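Local atomic coordinates of uncharacterized protein (PDB entry 4Q68), a protein that probably acts as an N-acetylmuramoyl-L-alanine amidase of the NlpC/P60 type, cutting the bond between the sugar and the peptide of the bacterial cell wall. Residues Q128-K131 with Q132-N135. Sequence-based numbering, arbitrary orientation.
Sequences QLYK and QLAN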
ATOM      1  N   GLN A 128     -13.044  -7.764  16.478  1.00  8.06           N
ATOM      2  CA  GLN A 128     -12.226  -8.425  17.488  1.00  8.19           C
ATOM      3  C   GLN A 128     -10.754  -8.452  17.112  1.00  8.15           C
ATOM      4  O   GLN A 128      -9.900  -8.644  17.977  1.00  9.81           O
ATOM      5  CB  GLN A 128     -12.677  -9.865  17.699  1.00  9.55           C
ATOM      6  CG  GLN A 128     -14.154 -10.037  18.007  1.00 10.18           C
ATOM      7  CD  GLN A 128     -15.011 -10.345  16.776  1.00  9.86           C
ATOM      8  OE1 GLN A 128     -14.684  -9.994  15.639  1.00 10.57           O
ATOM      9  NE2 GLN A 128     -16.142 -10.984  17.016  1.00 10.70           N
ATOM     10  N   LEU A 129     -10.463  -8.305  15.819  1.00  8.00           N
ATOM     11  CA  LEU A 129      -9.110  -8.385  15.318  1.00  8.42           C
ATOM     12  C   LEU A 129      -8.337  -7.065  15.394  1.00  7.85           C
ATOM     13  O   LEU A 129      -7.159  -7.052  15.046  1.00  9.78           O
ATOM     14  CB  LEU A 129      -9.137  -8.889  13.880  1.00  8.22           C
ATOM     15  CG  LEU A 129      -9.886 -10.199  13.644  1.00  8.85           C
ATOM     16  CD1 LEU A 129      -9.777 -10.610  12.200  1.00  8.97           C
ATOM     17  CD2 LEU A 129      -9.397 -11.298  14.563  1.00 10.88           C
ATOM     18  N   TYR A 130      -8.981  -5.985  15.844  0.60  8.20           N
ATOM     19  CA  TYR A 130      -8.366  -4.653  15.880  0.60  8.79           C
ATOM     20  C   TYR A 130      -8.639  -4.025  17.225  0.60  8.98           C
ATOM     21  O   TYR A 130      -9.786  -3.804  17.596  0.60  9.87           O
ATOM     22  CB  TYR A 130      -8.914  -3.760  14.764  0.60  9.50           C
ATOM     23  CG  TYR A 130      -8.815  -4.439  13.439  0.60  9.30           C
ATOM     24  CD1 TYR A 130      -7.636  -4.398  12.710  0.60  9.92           C
ATOM     25  CD2 TYR A 130      -9.864  -5.207  12.955  0.60  8.78           C
ATOM     26  CE1 TYR A 130      -7.524  -5.069  11.509  0.60 10.56           C
ATOM     27  CE2 TYR A 130      -9.766  -5.873  11.759  0.60  9.14           C
ATOM     28  CZ  TYR A 130      -8.596  -5.808  11.042  0.60  9.66           C
ATOM     29  OH  TYR A 130      -8.492  -6.477   9.860  0.60 11.45           O
ATOM     30  N   LYS A 131      -7.570  -3.728  17.947  1.00  9.54           N
ATOM     31  CA  LYS A 131      -7.688  -3.211  19.301  1.00 10.50           C
ATOM     32  C   LYS A 131      -8.590  -1.980  19.397  1.00  9.08           C
ATOM     33  O   LYS A 131      -9.377  -1.855  20.328  1.00 10.24           O
ATOM     34  CB  LYS A 131      -6.289  -2.888  19.827  1.00 12.98           C
ATOM     35  CG  LYS A 131      -6.244  -2.402  21.250  1.00 15.37           C
ATOM     36  CD  LYS A 131      -4.813  -2.370  21.785  1.00 17.06           C
ATOM     37  CE  LYS A 131      -3.884  -1.397  21.019  1.00 18.34           C
ATOM     38  NZ  LYS A 131      -2.481  -1.337  21.603  1.00 16.24           N
ATOM     39  N   GLN A 132      -8.481  -1.091  18.416  1.00  7.61           N
ATOM     40  CA  GLN A 132      -9.190   0.185  18.427  1.00  7.36           C
ATOM     41  C   GLN A 132     -10.624   0.075  17.905  1.00  6.85           C
ATOM     42  O   GLN A 132     -11.325   1.085  17.849  1.00  7.75           O
ATOM     43  CB  GLN A 132      -8.412   1.215  17.608  1.00  7.70           C
ATOM     44  CG  GLN A 132      -7.005   1.478  18.118  1.00  8.34           C
ATOM     45  CD  GLN A 132      -5.932   0.688  17.394  1.00  8.69           C
ATOM     46  OE1 GLN A 132      -6.134  -0.473  17.039  1.00  9.81           O
ATOM     47  NE2 GLN A 132      -4.767   1.289  17.229  1.00  9.58           N
ATOM     48  N   LEU A 133     -11.023  -1.127  17.489  1.00  7.26           N
ATOM     49  CA  LEU A 133     -12.418  -1.398  17.147  1.00  7.65           C
ATOM     50  C   LEU A 133     -13.147  -2.246  18.176  1.00  8.00           C
ATOM     51  O   LEU A 133     -14.332  -2.046  18.402  1.00  9.31           O
ATOM     52  CB  LEU A 133     -12.530  -2.078  15.782  1.00  7.47           C
ATOM     53  CG  LEU A 133     -11.936  -1.318  14.588  1.00  7.38           C
ATOM     54  CD1 LEU A 133     -12.252  -2.056  13.306  1.00  7.85           C
ATOM     55  CD2 LEU A 133     -12.431   0.118  14.542  1.00  7.42           C
ATOM     56  N   ALA A 134     -12.437  -3.184  18.791  1.00  8.94           N
ATOM     57  CA  ALA A 134     -13.056  -4.213  19.627  1.00  9.94           C
ATOM     58  C   ALA A 134     -13.906  -3.693  20.769  1.00 11.23           C
ATOM     59  O   ALA A 134     -14.876  -4.353  21.190  1.00 13.56           O
ATOM     60  CB  ALA A 134     -11.996  -5.134  20.168  1.00 10.46           C
ATOM     61  N   ASN A 135     -13.537  -2.520  21.269  1.00 10.40           N
ATOM     62  CA  ASN A 135     -14.249  -1.890  22.386  1.00 10.34           C
ATOM     63  C   ASN A 135     -14.696  -0.458  22.088  1.00 10.64           C
ATOM     64  O   ASN A 135     -14.976   0.317  23.013  1.00 12.13           O
ATOM     65  CB  ASN A 135     -13.368  -1.923  23.644  1.00 11.53           C
ATOM     66  CG  ASN A 135     -13.306  -3.289  24.256  1.00 13.34           C
ATOM     67  OD1 ASN A 135     -14.252  -3.719  24.923  1.00 17.80           O
ATOM     68  ND2 ASN A 135     -12.208  -4.005  24.030  1.00 15.37           N
TER
HETATM   69  O   HOH W   1     -11.639  -0.571  20.834  0.60  7.57           O
HETATM   70  O   HOH W   2      -9.842  -3.440  22.602  1.00 14.68           O
HETATM   71  O   HOH W   3      -4.975  -2.918  16.450  1.00 16.71           O
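Tyr130 O accepts two backbone hydrogen bonds from the residues three and four places on, winding the chain into the short turn of helix 131-134. Leu133 N, 3.0 Å from Tyr130 O, closes a 3-10-type i to i+3 turn and sits well above the carbonyl plane. Ala134 N, also 3.0 Å from Tyr130 O, makes the helical i to i+4 bond and meets the oxygen almost head-on, at a C=O...N angle of 174°. At the next residue, water stands in for a direct i to i+4 bond: one molecule accepts from Asn135 N and donates to Lys131 O, and a second joins Lys131 O to Asn135 ND2. A third water links Lys131 N to Gln132 OE1, which the bend at chi2 (97°) folds back beside the Lys131 backbone.

The side chains of Tyr130 and Leu133 run side by side in the same direction, with Tyr130 CB 3.9 Å from Leu133 CG. Ala134 CB rests on Tyr130 O at 3.6 Å.

Lys131 NZ forms a salt bridge with Asp27, and Gln132 NE2 hydrogen-bonds to Glu25 OE1, tying this surface turn to the loop holding Glu25 and Asp27, far away in sequence. Tyr130 also touches the protein-attached N-acetylglucosamine, while buried Leu133 packs against Met123 of helix 122-125 and against Val140 and Met143 of helix 137-150.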